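Local coordinates for insecticidal crystal protein Cry7Cal (Bacillus thuringiensis, PDB 5ZI1) that acts as an insecticidal toxin against locusts and, like related three-domain delta endotoxins, probably binds receptors on the insect gut, at residues G317-T322 against T332-T337; R311-T316 against F392-N397; F293-K298 against V457-K462; T325-E330 against K475-N480. One frame throughout, in Å; residues are numbered along the deposited sequence. Where two conformers were deposited one is given.

The first three interactions all use the sheet that runs 331-336, 312-324, 294-306, 343-348. Interaction 1 is the regular strand pairing at its edge, partly buried, with alternating backbone bonds and aromatic side chains on one face. Interaction 2, farther along strand 312-324, ties that sheet to the end of strand 387-393 in a second sheet by a single bridge, polar toward the exposed side and apolar inside. Interactions 3 and 4, with centres about 10 Å apart, lie closer to the centre of the molecule. Interaction 3 packs rings against a linker without direct hydrogen bonds, while interaction 4, mostly buried, relies on a bridging water and short polar-to-carbon contacts where two domains meet.

Interaction 1 (G317-T322 against T332-T337); sequences GHSVVT and TFNYGT
The imidazole of His-318 and the phenol ring of Tyr-335 lie side by side, their planes only 7° apart but slid so that little of either covers the other. Tyr-335 CD1 sits over one face of the imidazole, 3.3 Å from His-318 NE2, and the tyrosine ring has His-318 O at its edge, in plane. Farther along the same side of the sheet, the Phe-333 ring receives Thr-322 OG1 at its edge, 3.9 Å from CE2, while Phe-333 CD2 packs 4.2 Å from Val-320 CG1. A chi1 of 77° tucks His-318 CG between its own backbone N and carbonyl carbon, which brings the imidazole across to Tyr-335. The two segments are the arms of an antiparallel hairpin in the beta-prism domain of the toxin. His-318 with Tyr-335 and Val-320 with Phe-333 are its hydrogen-bonded pairs: Tyr-335 N reaches His-318 O at 2.7 Å, and Phe-333 N reaches Val-320 O at 2.8 Å. On the other face, Ser-319 OG and Asn-334 OD1 are modelled 2.4 Å apart, too close to trust in detail, although a hydrogen bond there is plausible. The polar ends on the aromatic face look beyond the hairpin: His-318 NE2 bonds Val-435 O and Tyr-335 OH bonds Tyr-434 OH, both on strand 430-437, and Thr-322 OG1 bonds Gln-294 OE1. Since Val-435 O can only accept, His-318 NE2 probably carries a proton, and the bond to Val-435 O and the nearly parallel Tyr-335 ring together probably limit rotation of the imidazole.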
loop_
_atom_site.group_PDB
_atom_site.type_symbol
_atom_site.label_atom_id
_atom_site.label_comp_id
_atom_site.label_asym_id
_atom_site.label_seq_id
_atom_site.Cartn_x
_atom_site.Cartn_y
_atom_site.Cartn_z
ATOM N N GLY A 317 29.924 -3.763 -0.524
ATOM C CA GLY A 317 29.070 -2.631 -0.835
ATOM C C GLY A 317 28.063 -3.050 -1.880
ATOM O O GLY A 317 28.107 -4.163 -2.409
ATOM N N HIS A 318 27.142 -2.139 -2.173
ATOM C CA HIS A 318 26.193 -2.382 -3.248
ATOM C C HIS A 318 25.575 -1.057 -3.662
ATOM O O HIS A 318 25.696 -0.041 -2.972
ATOM C CB HIS A 318 25.118 -3.395 -2.845
ATOM C CG HIS A 318 24.054 -2.832 -1.953
ATOM N ND1 HIS A 318 24.218 -2.704 -0.590
ATOM C CD2 HIS A 318 22.806 -2.382 -2.230
ATOM C CE1 HIS A 318 23.113 -2.198 -0.069
ATOM N NE2 HIS A 318 22.241 -1.999 -1.041
ATOM N N SER A 319 24.917 -1.086 -4.812
ATOM C CA SER A 319 24.414 0.110 -5.454
ATOM C C SER A 319 23.043 -0.190 -6.017
ATOM O O SER A 319 22.724 -1.333 -6.337
ATOM C CB SER A 319 25.339 0.597 -6.569
ATOM O OG SER A 319 26.396 1.359 -6.014
ATOM N N VAL A 320 22.239 0.855 -6.141
ATOM C CA VAL A 320 20.869 0.706 -6.595
ATOM C C VAL A 320 20.580 1.843 -7.555
ATOM O O VAL A 320 20.906 3.001 -7.272
ATOM C CB VAL A 320 19.895 0.705 -5.404
ATOM C CG1 VAL A 320 18.526 1.142 -5.831
ATOM C CG2 VAL A 320 19.844 -0.682 -4.800
ATOM N N VAL A 321 19.994 1.513 -8.700
ATOM C CA VAL A 321 19.668 2.490 -9.721
ATOM C C VAL A 321 18.170 2.425 -9.960
ATOM O O VAL A 321 17.598 1.334 -10.077
ATOM C CB VAL A 321 20.449 2.248 -11.027
ATOM C CG1 VAL A 321 20.064 3.307 -12.056
ATOM C CG2 VAL A 321 21.938 2.290 -10.756
ATOM N N THR A 322 17.539 3.589 -9.997
ATOM C CA THR A 322 16.112 3.699 -10.253
ATOM C C THR A 322 15.874 4.798 -11.279
ATOM O O THR A 322 16.721 5.680 -11.486
ATOM C CB THR A 322 15.320 4.020 -8.966
ATOM O OG1 THR A 322 15.688 5.325 -8.502
ATOM C CG2 THR A 322 15.609 3.004 -7.867
ATOM N N THR A 332 20.883 7.082 -8.512
ATOM C CA THR A 332 21.848 6.099 -8.038
ATOM C C THR A 332 22.042 6.251 -6.544
ATOM O O THR A 332 22.314 7.356 -6.069
ATOM C CB THR A 332 23.193 6.259 -8.747
ATOM O OG1 THR A 332 22.993 6.101 -10.148
ATOM C CG2 THR A 332 24.210 5.221 -8.248
ATOM N N PHE A 333 21.937 5.137 -5.817
ATOM C CA PHE A 333 22.227 5.086 -4.387
ATOM C C PHE A 333 23.323 4.061 -4.127
ATOM O O PHE A 333 23.194 2.896 -4.515
ATOM C CB PHE A 333 20.963 4.759 -3.604
ATOM C CG PHE A 333 19.817 5.646 -3.979
ATOM C CD1 PHE A 333 19.678 6.895 -3.396
ATOM C CD2 PHE A 333 18.930 5.265 -4.971
ATOM C CE1 PHE A 333 18.639 7.742 -3.763
ATOM C CE2 PHE A 333 17.900 6.097 -5.341
ATOM C CZ PHE A 333 17.752 7.341 -4.731
ATOM N N ASN A 334 24.390 4.499 -3.469
ATOM C CA ASN A 334 25.523 3.654 -3.136
ATOM C C ASN A 334 25.543 3.343 -1.644
ATOM O O ASN A 334 25.148 4.171 -0.820
ATOM C CB ASN A 334 26.827 4.330 -3.551
ATOM C CG ASN A 334 26.868 4.633 -5.037
ATOM O OD1 ASN A 334 26.985 3.719 -5.865
ATOM N ND2 ASN A 334 26.769 5.913 -5.389
ATOM N N TYR A 335 25.969 2.130 -1.312
ATOM C CA TYR A 335 26.172 1.696 0.058
ATOM C C TYR A 335 27.542 1.053 0.170
ATOM O O TYR A 335 28.059 0.485 -0.796
ATOM C CB TYR A 335 25.110 0.691 0.498
ATOM C CG TYR A 335 23.706 1.247 0.525
ATOM C CD1 TYR A 335 22.913 1.238 -0.607
ATOM C CD2 TYR A 335 23.169 1.770 1.698
ATOM C CE1 TYR A 335 21.621 1.743 -0.574
ATOM C CE2 TYR A 335 21.896 2.266 1.739
ATOM C CZ TYR A 335 21.117 2.258 0.605
ATOM O OH TYR A 335 19.829 2.770 0.663
ATOM N N GLY A 336 28.126 1.148 1.359
ATOM C CA GLY A 336 29.384 0.470 1.617
ATOM C C GLY A 336 30.493 0.986 0.723
ATOM O O GLY A 336 30.683 2.195 0.570
ATOM N N THR A 337 31.258 0.063 0.135
ATOM C CA THR A 337 32.379 0.452 -0.712
ATOM C C THR A 337 32.729 -0.707 -1.629
ATOM O O THR A 337 32.285 -1.841 -1.430
ATOM C CB THR A 337 33.602 0.864 0.118
ATOM O OG1 THR A 337 34.719 1.114 -0.751
ATOM C CG2 THR A 337 33.962 -0.232 1.140
#

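Interaction 2 (R311-T316 against F392-N397); sequences RFAIWT and FSFSNN
Phe-312 and Asn-396 form a single backbone bridge, their CA atoms 4.0 Å apart, flanked by bonds from Ala-313 N to Ser-395 O (2.9 Å) and from Asn-397 N to Arg-311 O (3.0 Å). This joins two of the sheets of the beta-prism domain, because strand 312-324 belongs to one, and the bridging chain continues directly from strand 387-393 of the other. Inward from the bridge the side chains are apolar. Ala-313 CB rests 3.5 Å from Phe-394 CB, and both side chains also touch Leu-343. The Trp-315 indole comes across Phe-392 with the five-membered ring at 66° to the phenyl plane, so the pair is oblique; Trp-315 CZ2 meets the phenyl edge, 3.8 Å from Phe-392 CZ. Trp-315 NE1 is held separately by Val-373 O, which steadies the indole. Toward the exposed end the contact turns polar. Arg-311 sends its guanidinium away to a salt bridge with Glu-307 through NE, leaving its backbone to Asn-397. With chi1 at 68°, the Asn-397 amide folds back over its own main chain, and OD1 takes Arg-311 N at 2.7 Å in a nearly straight bond, 171° at the hydrogen, with the donor tilted from the amide carbonyl plane.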
loop_
_atom_site.group_PDB
_atom_site.type_symbol
_atom_site.label_atom_id
_atom_site.label_comp_id
_atom_site.label_asym_id
_atom_site.label_seq_id
_atom_site.Cartn_x
_atom_site.Cartn_y
_atom_site.Cartn_z
ATOM N N ARG A 311 35.393 -20.446 4.899
ATOM C CA ARG A 311 35.717 -19.454 3.881
ATOM C C ARG A 311 34.446 -19.143 3.101
ATOM O O ARG A 311 33.665 -20.050 2.805
ATOM C CB ARG A 311 36.879 -19.942 2.966
ATOM C CG ARG A 311 36.836 -19.483 1.498
ATOM C CD ARG A 311 38.160 -19.851 0.748
ATOM N NE ARG A 311 39.258 -18.948 1.148
ATOM C CZ ARG A 311 39.827 -18.039 0.354
ATOM N NH1 ARG A 311 39.408 -17.915 -0.901
ATOM N NH2 ARG A 311 40.814 -17.263 0.811
ATOM N N PHE A 312 34.209 -17.861 2.817
ATOM C CA PHE A 312 32.921 -17.414 2.287
ATOM C C PHE A 312 33.006 -15.951 1.902
ATOM O O PHE A 312 33.752 -15.180 2.511
ATOM C CB PHE A 312 31.794 -17.588 3.306
ATOM C CG PHE A 312 32.089 -16.946 4.615
ATOM C CD1 PHE A 312 31.779 -15.603 4.835
ATOM C CD2 PHE A 312 32.704 -17.678 5.630
ATOM C CE1 PHE A 312 32.071 -15.001 6.040
ATOM C CE2 PHE A 312 32.985 -17.083 6.851
ATOM C CZ PHE A 312 32.673 -15.733 7.057
ATOM N N ALA A 313 32.213 -15.575 0.905
ATOM C CA ALA A 313 32.158 -14.187 0.484
ATOM C C ALA A 313 31.209 -13.400 1.384
ATOM O O ALA A 313 30.283 -13.959 1.979
ATOM C CB ALA A 313 31.722 -14.092 -0.974
ATOM N N ILE A 314 31.493 -12.097 1.510
ATOM C CA ILE A 314 30.654 -11.115 2.183
ATOM C C ILE A 314 30.607 -9.887 1.288
ATOM O O ILE A 314 31.584 -9.566 0.604
ATOM C CB ILE A 314 31.184 -10.713 3.581
ATOM C CG1 ILE A 314 32.543 -10.017 3.443
ATOM C CG2 ILE A 314 31.259 -11.909 4.539
ATOM C CD1 ILE A 314 33.080 -9.423 4.735
ATOM N N TRP A 315 29.472 -9.179 1.306
ATOM C CA TRP A 315 29.382 -7.969 0.496
ATOM C C TRP A 315 30.267 -6.895 1.098
ATOM O O TRP A 315 30.301 -6.718 2.313
ATOM C CB TRP A 315 27.949 -7.421 0.412
ATOM C CG TRP A 315 26.914 -8.332 -0.145
ATOM C CD1 TRP A 315 27.021 -9.672 -0.342
ATOM C CD2 TRP A 315 25.598 -7.967 -0.564
ATOM N NE1 TRP A 315 25.852 -10.169 -0.858
ATOM C CE2 TRP A 315 24.964 -9.139 -1.013
ATOM C CE3 TRP A 315 24.901 -6.760 -0.619
ATOM C CZ2 TRP A 315 23.663 -9.146 -1.494
ATOM C CZ3 TRP A 315 23.608 -6.766 -1.103
ATOM C CH2 TRP A 315 23.002 -7.949 -1.533
ATOM N N THR A 316 30.990 -6.176 0.241
ATOM C CA THR A 316 31.673 -4.966 0.681
ATOM C C THR A 316 30.817 -3.720 0.458
ATOM O O THR A 316 30.987 -2.710 1.156
ATOM C CB THR A 316 32.993 -4.818 -0.070
ATOM O OG1 THR A 316 32.720 -4.585 -1.458
ATOM C CG2 THR A 316 33.840 -6.112 0.047
ATOM N N PHE A 392 23.740 -14.680 -8.505
ATOM C CA PHE A 392 25.164 -14.826 -8.266
ATOM C C PHE A 392 25.330 -15.820 -7.134
ATOM O O PHE A 392 24.512 -15.870 -6.207
ATOM C CB PHE A 392 25.881 -13.494 -7.921
ATOM C CG PHE A 392 25.387 -12.815 -6.661
ATOM C CD1 PHE A 392 25.812 -13.229 -5.405
ATOM C CD2 PHE A 392 24.548 -11.718 -6.745
ATOM C CE1 PHE A 392 25.374 -12.597 -4.246
ATOM C CE2 PHE A 392 24.101 -11.071 -5.591
ATOM C CZ PHE A 392 24.511 -11.513 -4.343
ATOM N N SER A 393 26.374 -16.633 -7.236
ATOM C CA SER A 393 26.695 -17.641 -6.235
ATOM C C SER A 393 28.181 -17.523 -5.945
ATOM O O SER A 393 29.011 -17.870 -6.793
ATOM C CB SER A 393 26.334 -19.039 -6.715
ATOM O OG SER A 393 26.163 -19.902 -5.605
ATOM N N PHE A 394 28.505 -16.989 -4.774
ATOM C CA PHE A 394 29.874 -16.743 -4.367
ATOM C C PHE A 394 30.330 -17.813 -3.388
ATOM O O PHE A 394 29.524 -18.547 -2.811
ATOM C CB PHE A 394 30.006 -15.364 -3.734
ATOM C CG PHE A 394 29.760 -14.240 -4.684
ATOM C CD1 PHE A 394 30.141 -14.348 -6.009
ATOM C CD2 PHE A 394 29.139 -13.075 -4.254
ATOM C CE1 PHE A 394 29.909 -13.311 -6.894
ATOM C CE2 PHE A 394 28.914 -12.032 -5.124
ATOM C CZ PHE A 394 29.300 -12.149 -6.449
ATOM N N SER A 395 31.641 -17.853 -3.169
ATOM C CA SER A 395 32.233 -18.935 -2.400
ATOM C C SER A 395 31.605 -19.008 -1.021
ATOM O O SER A 395 31.244 -17.991 -0.428
ATOM C CB SER A 395 33.738 -18.751 -2.252
ATOM O OG SER A 395 34.017 -18.173 -0.989
ATOM N N ASN A 396 31.457 -20.228 -0.525
ATOM C CA ASN A 396 30.856 -20.479 0.773
ATOM C C ASN A 396 31.004 -21.959 1.106
ATOM O O ASN A 396 30.389 -22.813 0.461
ATOM C CB ASN A 396 29.381 -20.044 0.772
ATOM C CG ASN A 396 28.656 -20.450 2.022
ATOM O OD1 ASN A 396 29.273 -20.707 3.063
ATOM N ND2 ASN A 396 27.332 -20.518 1.936
ATOM N N ASN A 397 31.834 -22.274 2.094
ATOM C CA ASN A 397 31.985 -23.649 2.543
ATOM C C ASN A 397 31.422 -23.849 3.941
ATOM O O ASN A 397 31.782 -24.827 4.614
ATOM C CB ASN A 397 33.453 -24.098 2.475
ATOM C CG ASN A 397 34.354 -23.385 3.484
ATOM O OD1 ASN A 397 33.897 -22.688 4.409
ATOM N ND2 ASN A 397 35.653 -23.573 3.314
#

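Interaction 3 (F293-K298 against V457-K462); sequences FQWLTK and VRPDNK
Arg-458 O is approached by two groups: the edge of the Trp-295 indole, whose CZ2 lies 3.5 Å away and near the ring plane, and Lys-475 NZ, which hydrogen-bonds to it. Val-457 O also meets that indole edge, 3.7 Å from Trp-295 CH2. The rest of the contact is made over ring faces. Pro-459 CB stands over one face of the six-membered ring of Trp-295, 4.0 Å from its centroid, a CH-pi contact, and Pro-459 CA comes within 3.4 Å of CZ2. The edge of the Phe-293 ring, through CE2, meets the opposite face, leaving the indole between the proline and the phenyl edge. Trp-295 lies on strand 294-306 of the beta-prism domain, and Val-457 to Lys-462 is irregular chain between strand 448-454 and strand 468-472, so the contact lays the linker to the C-terminal domain against the sheet. With CG opposite its backbone N (chi1 -176°), Phe-293 extends toward Val-457 and offers it a ring face. Val-457 CG1 sits over the centre of the phenyl face, 3.8 Å from the centroid and 12° off the normal, while CG2 lies 3.9 Å from Phe-293 CE1.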
loop_
_atom_site.group_PDB
_atom_site.type_symbol
_atom_site.label_atom_id
_atom_site.label_comp_id
_atom_site.label_asym_id
_atom_site.label_seq_id
_atom_site.Cartn_x
_atom_site.Cartn_y
_atom_site.Cartn_z
ATOM N N PHE A 293 7.663 8.163 -6.991
ATOM C CA PHE A 293 7.713 6.715 -7.097
ATOM C C PHE A 293 8.886 6.308 -8.000
ATOM O O PHE A 293 9.188 6.986 -8.988
ATOM C CB PHE A 293 6.373 6.193 -7.627
ATOM C CG PHE A 293 6.296 4.699 -7.683
ATOM C CD1 PHE A 293 5.792 3.983 -6.609
ATOM C CD2 PHE A 293 6.783 3.999 -8.800
ATOM C CE1 PHE A 293 5.740 2.571 -6.644
ATOM C CE2 PHE A 293 6.743 2.595 -8.844
ATOM C CZ PHE A 293 6.210 1.884 -7.776
ATOM N N GLN A 294 9.572 5.210 -7.657
ATOM C CA GLN A 294 10.827 4.850 -8.315
ATOM C C GLN A 294 10.825 3.399 -8.769
ATOM O O GLN A 294 10.443 2.497 -8.017
ATOM C CB GLN A 294 12.038 5.066 -7.399
ATOM C CG GLN A 294 12.297 6.488 -6.989
ATOM C CD GLN A 294 13.525 6.615 -6.090
ATOM O OE1 GLN A 294 14.629 6.821 -6.567
ATOM N NE2 GLN A 294 13.329 6.496 -4.786
ATOM N N TRP A 295 11.282 3.176 -9.998
ATOM C CA TRP A 295 11.329 1.853 -10.605
ATOM C C TRP A 295 12.765 1.357 -10.560
ATOM O O TRP A 295 13.681 2.080 -10.966
ATOM C CB TRP A 295 10.820 1.889 -12.044
ATOM C CG TRP A 295 9.461 2.490 -12.122
ATOM C CD1 TRP A 295 9.150 3.821 -12.157
ATOM C CD2 TRP A 295 8.218 1.784 -12.115
ATOM N NE1 TRP A 295 7.789 3.981 -12.200
ATOM C CE2 TRP A 295 7.194 2.747 -12.170
ATOM C CE3 TRP A 295 7.873 0.431 -12.069
ATOM C CZ2 TRP A 295 5.845 2.401 -12.188
ATOM C CZ3 TRP A 295 6.548 0.084 -12.099
ATOM C CH2 TRP A 295 5.540 1.068 -12.153
ATOM N N LEU A 296 12.963 0.149 -10.039
ATOM C CA LEU A 296 14.315 -0.382 -9.896
ATOM C C LEU A 296 14.827 -0.813 -11.261
ATOM O O LEU A 296 14.211 -1.652 -11.922
ATOM C CB LEU A 296 14.318 -1.551 -8.922
ATOM C CG LEU A 296 15.681 -2.106 -8.540
ATOM C CD1 LEU A 296 16.566 -0.991 -8.052
ATOM C CD2 LEU A 296 15.524 -3.178 -7.467
ATOM N N THR A 297 15.944 -0.243 -11.702
ATOM C CA THR A 297 16.483 -0.647 -12.995
ATOM C C THR A 297 17.809 -1.400 -12.919
ATOM O O THR A 297 18.182 -2.044 -13.903
ATOM C CB THR A 297 16.650 0.577 -13.908
ATOM O OG1 THR A 297 17.674 1.428 -13.378
ATOM C CG2 THR A 297 15.342 1.384 -13.964
ATOM N N LYS A 298 18.520 -1.361 -11.792
ATOM C CA LYS A 298 19.811 -2.046 -11.700
ATOM C C LYS A 298 20.165 -2.293 -10.239
ATOM O O LYS A 298 19.797 -1.511 -9.367
ATOM C CB LYS A 298 20.927 -1.234 -12.374
ATOM C CG LYS A 298 21.328 -1.716 -13.764
ATOM C CD LYS A 298 21.940 -0.594 -14.608
ATOM C CE LYS A 298 23.147 0.062 -13.936
ATOM N NZ LYS A 298 23.390 1.444 -14.483
ATOM N N VAL A 457 0.567 -0.181 -9.156
ATOM C CA VAL A 457 1.224 0.944 -9.806
ATOM C C VAL A 457 1.645 0.528 -11.206
ATOM O O VAL A 457 2.318 -0.495 -11.390
ATOM C CB VAL A 457 2.441 1.404 -9.003
ATOM C CG1 VAL A 457 2.973 2.713 -9.596
ATOM C CG2 VAL A 457 2.078 1.517 -7.544
ATOM N N ARG A 458 1.273 1.319 -12.181
ATOM C CA ARG A 458 1.542 1.018 -13.557
ATOM C C ARG A 458 2.624 1.949 -14.090
ATOM O O ARG A 458 2.751 3.086 -13.628
ATOM C CB ARG A 458 0.255 1.136 -14.375
ATOM C CG ARG A 458 -0.891 0.250 -13.832
ATOM C CD ARG A 458 -0.386 -1.170 -13.502
ATOM N NE ARG A 458 0.325 -1.736 -14.656
ATOM C CZ ARG A 458 1.269 -2.678 -14.598
ATOM N NH1 ARG A 458 1.850 -3.096 -15.724
ATOM N NH2 ARG A 458 1.632 -3.206 -13.430
ATOM N N PRO A 459 3.486 1.474 -14.991
ATOM C CA PRO A 459 4.638 2.289 -15.406
ATOM C C PRO A 459 4.336 3.335 -16.468
ATOM O O PRO A 459 5.218 4.146 -16.762
ATOM C CB PRO A 459 5.639 1.246 -15.916
ATOM C CG PRO A 459 4.824 0.060 -16.294
ATOM C CD PRO A 459 3.653 0.051 -15.337
ATOM N N ASP A 460 3.095 3.417 -16.953
ATOM C CA ASP A 460 2.804 4.295 -18.080
ATOM C C ASP A 460 2.100 5.595 -17.719
ATOM O O ASP A 460 2.122 6.521 -18.540
ATOM C CB ASP A 460 1.940 3.572 -19.119
ATOM C CG ASP A 460 2.691 2.496 -19.844
ATOM O OD1 ASP A 460 2.072 1.461 -20.156
ATOM O OD2 ASP A 460 3.899 2.686 -20.093
ATOM N N ASN A 461 1.502 5.721 -16.536
ATOM C CA ASN A 461 0.599 6.846 -16.248
ATOM C C ASN A 461 -0.463 6.970 -17.340
ATOM O O ASN A 461 -0.795 8.058 -17.810
ATOM C CB ASN A 461 1.353 8.162 -16.060
ATOM C CG ASN A 461 2.045 8.229 -14.724
ATOM O OD1 ASN A 461 1.741 7.432 -13.833
ATOM N ND2 ASN A 461 2.985 9.163 -14.571
ATOM N N LYS A 462 -1.015 5.827 -17.723
ATOM C CA LYS A 462 -2.049 5.781 -18.743
ATOM C C LYS A 462 -3.312 6.497 -18.276
ATOM O O LYS A 462 -3.763 6.309 -17.140
ATOM C CB LYS A 462 -2.362 4.327 -19.094
ATOM C CG LYS A 462 -3.415 4.155 -20.175
ATOM C CD LYS A 462 -3.619 2.693 -20.556
ATOM C CE LYS A 462 -4.640 2.575 -21.679
ATOM N NZ LYS A 462 -5.226 1.212 -21.769
#

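Interaction 4 (T325-E330 against K475-N480); sequences TKSTTE and KAFETN
This is a seam between two domains: Thr-325, in the loop between strands 312-324 and 331-336 of the beta-prism domain, meets Lys-475 and Phe-477, which lead into the C-terminal beta domain. Phe-477 and Glu-478 form a classic beta bulge opposite Arg-511. Thr-325 CB presses 3.3 Å from Lys-475 O, and Thr-325 OG1 lies 3.4 Å from Lys-475 CE. The lysine chain turns at each of its last three torsions (chi2 -62°, chi3 -65°, chi4 -74°), which lays CE beside the threonine and delivers NZ to its salt-bridge partner Glu-248 and to Asn-461 OD1. Thr-325 OG1 is itself bonded to Trp-295 NE1. Farther along the second segment, Phe-477 CB sits 3.5 Å from Thr-325 O and 3.8 Å from Ser-327 CB. The Phe-477 ring is also in a cation-pi contact with Arg-513. A water lying at the edge of that ring, in its plane, donates to Thr-325 O (3.1 Å) and Lys-475 O (3.0 Å). The two carbonyls cannot bond each other, so the water supplies both protons and links the backbones of the two domains, while the lysine charge is probably compensated by Glu-248.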
loop_
_atom_site.group_PDB
_atom_site.type_symbol
_atom_site.label_atom_id
_atom_site.label_comp_id
_atom_site.label_asym_id
_atom_site.label_seq_id
_atom_site.Cartn_x
_atom_site.Cartn_y
_atom_site.Cartn_z
ATOM N N THR A 325 8.874 7.793 -12.919
ATOM C CA THR A 325 7.901 7.322 -13.899
ATOM C C THR A 325 8.046 8.089 -15.213
ATOM O O THR A 325 8.104 9.322 -15.211
ATOM C CB THR A 325 6.482 7.488 -13.364
ATOM O OG1 THR A 325 6.364 6.869 -12.061
ATOM C CG2 THR A 325 5.510 6.853 -14.323
ATOM N N LYS A 326 8.130 7.350 -16.339
ATOM C CA LYS A 326 8.255 7.938 -17.686
ATOM C C LYS A 326 9.376 8.974 -17.773
ATOM O O LYS A 326 9.281 9.959 -18.508
ATOM C CB LYS A 326 6.931 8.556 -18.161
ATOM C CG LYS A 326 5.894 7.521 -18.594
ATOM C CD LYS A 326 4.976 8.057 -19.682
ATOM C CE LYS A 326 5.538 7.830 -21.085
ATOM N NZ LYS A 326 4.693 8.498 -22.138
ATOM N N SER A 327 10.432 8.774 -17.003
ATOM C CA SER A 327 11.672 9.519 -17.131
ATOM C C SER A 327 12.793 8.503 -17.325
ATOM O O SER A 327 12.678 7.353 -16.884
ATOM C CB SER A 327 11.918 10.397 -15.895
ATOM O OG SER A 327 13.194 11.009 -15.929
ATOM N N THR A 328 13.862 8.911 -18.025
ATOM C CA THR A 328 15.026 8.043 -18.209
ATOM C C THR A 328 16.204 8.439 -17.331
ATOM O O THR A 328 17.167 7.665 -17.237
ATOM C CB THR A 328 15.514 8.031 -19.675
ATOM O OG1 THR A 328 16.000 9.332 -20.038
ATOM C CG2 THR A 328 14.421 7.565 -20.651
ATOM N N THR A 329 16.173 9.633 -16.741
ATOM C CA THR A 329 17.196 10.040 -15.783
ATOM C C THR A 329 17.355 8.982 -14.696
ATOM O O THR A 329 16.384 8.376 -14.238
ATOM C CB THR A 329 16.823 11.396 -15.159
ATOM O OG1 THR A 329 16.521 12.328 -16.199
ATOM C CG2 THR A 329 17.966 11.961 -14.327
ATOM N N GLU A 330 18.590 8.747 -14.293
ATOM C CA GLU A 330 18.895 7.665 -13.374
ATOM C C GLU A 330 19.120 8.238 -11.987
ATOM O O GLU A 330 19.764 9.279 -11.832
ATOM C CB GLU A 330 20.124 6.882 -13.832
ATOM C CG GLU A 330 19.925 6.100 -15.118
ATOM C CD GLU A 330 21.158 5.283 -15.496
ATOM O OE1 GLU A 330 22.289 5.716 -15.164
ATOM O OE2 GLU A 330 20.999 4.208 -16.122
ATOM N N LYS A 475 3.513 9.921 -8.687
ATOM C CA LYS A 475 3.806 9.396 -10.022
ATOM C C LYS A 475 4.472 10.428 -10.932
ATOM O O LYS A 475 4.868 10.074 -12.049
ATOM C CB LYS A 475 2.540 8.862 -10.698
ATOM C CG LYS A 475 1.891 7.648 -10.009
ATOM C CD LYS A 475 2.834 6.436 -9.988
ATOM C CE LYS A 475 3.138 5.898 -11.396
ATOM N NZ LYS A 475 1.990 5.151 -12.026
ATOM N N ALA A 476 4.615 11.677 -10.483
ATOM C CA ALA A 476 5.444 12.669 -11.158
ATOM C C ALA A 476 6.874 12.153 -11.342
ATOM O O ALA A 476 7.267 11.114 -10.801
ATOM C CB ALA A 476 5.483 13.968 -10.356
ATOM N N PHE A 477 7.669 12.915 -12.114
ATOM C CA PHE A 477 9.093 12.635 -12.267
ATOM C C PHE A 477 9.986 13.796 -11.865
ATOM O O PHE A 477 11.213 13.633 -11.846
ATOM C CB PHE A 477 9.425 12.220 -13.712
ATOM C CG PHE A 477 9.388 13.352 -14.702
ATOM C CD1 PHE A 477 10.516 14.125 -14.941
ATOM C CD2 PHE A 477 8.224 13.632 -15.402
ATOM C CE1 PHE A 477 10.478 15.163 -15.844
ATOM C CE2 PHE A 477 8.182 14.667 -16.307
ATOM C CZ PHE A 477 9.310 15.436 -16.528
ATOM N N GLU A 478 9.416 14.953 -11.539
ATOM C CA GLU A 478 10.200 16.086 -11.076
ATOM C C GLU A 478 9.310 17.009 -10.248
ATOM O O GLU A 478 8.110 17.137 -10.509
ATOM C CB GLU A 478 10.817 16.844 -12.250
ATOM C CG GLU A 478 11.725 18.004 -11.857
ATOM C CD GLU A 478 12.441 18.603 -13.065
ATOM O OE1 GLU A 478 12.929 17.823 -13.916
ATOM O OE2 GLU A 478 12.505 19.850 -13.170
ATOM N N THR A 479 9.916 17.624 -9.235
ATOM C CA THR A 479 9.279 18.631 -8.402
ATOM C C THR A 479 10.191 19.846 -8.343
ATOM O O THR A 479 11.375 19.774 -8.692
ATOM C CB THR A 479 9.012 18.140 -6.967
ATOM O OG1 THR A 479 10.258 18.009 -6.274
ATOM C CG2 THR A 479 8.293 16.799 -6.956
ATOM N N ASN A 480 9.629 20.966 -7.890
ATOM C CA ASN A 480 10.405 22.190 -7.777
ATOM C C ASN A 480 11.535 22.010 -6.769
ATOM O O ASN A 480 11.464 21.176 -5.862
ATOM C CB ASN A 480 9.507 23.353 -7.359
ATOM C CG ASN A 480 9.989 24.676 -7.904
ATOM O OD1 ASN A 480 11.173 24.837 -8.188
ATOM N ND2 ASN A 480 9.073 25.630 -8.060
HETATM O O HOH W 1 5.467 10.949 -14.852
#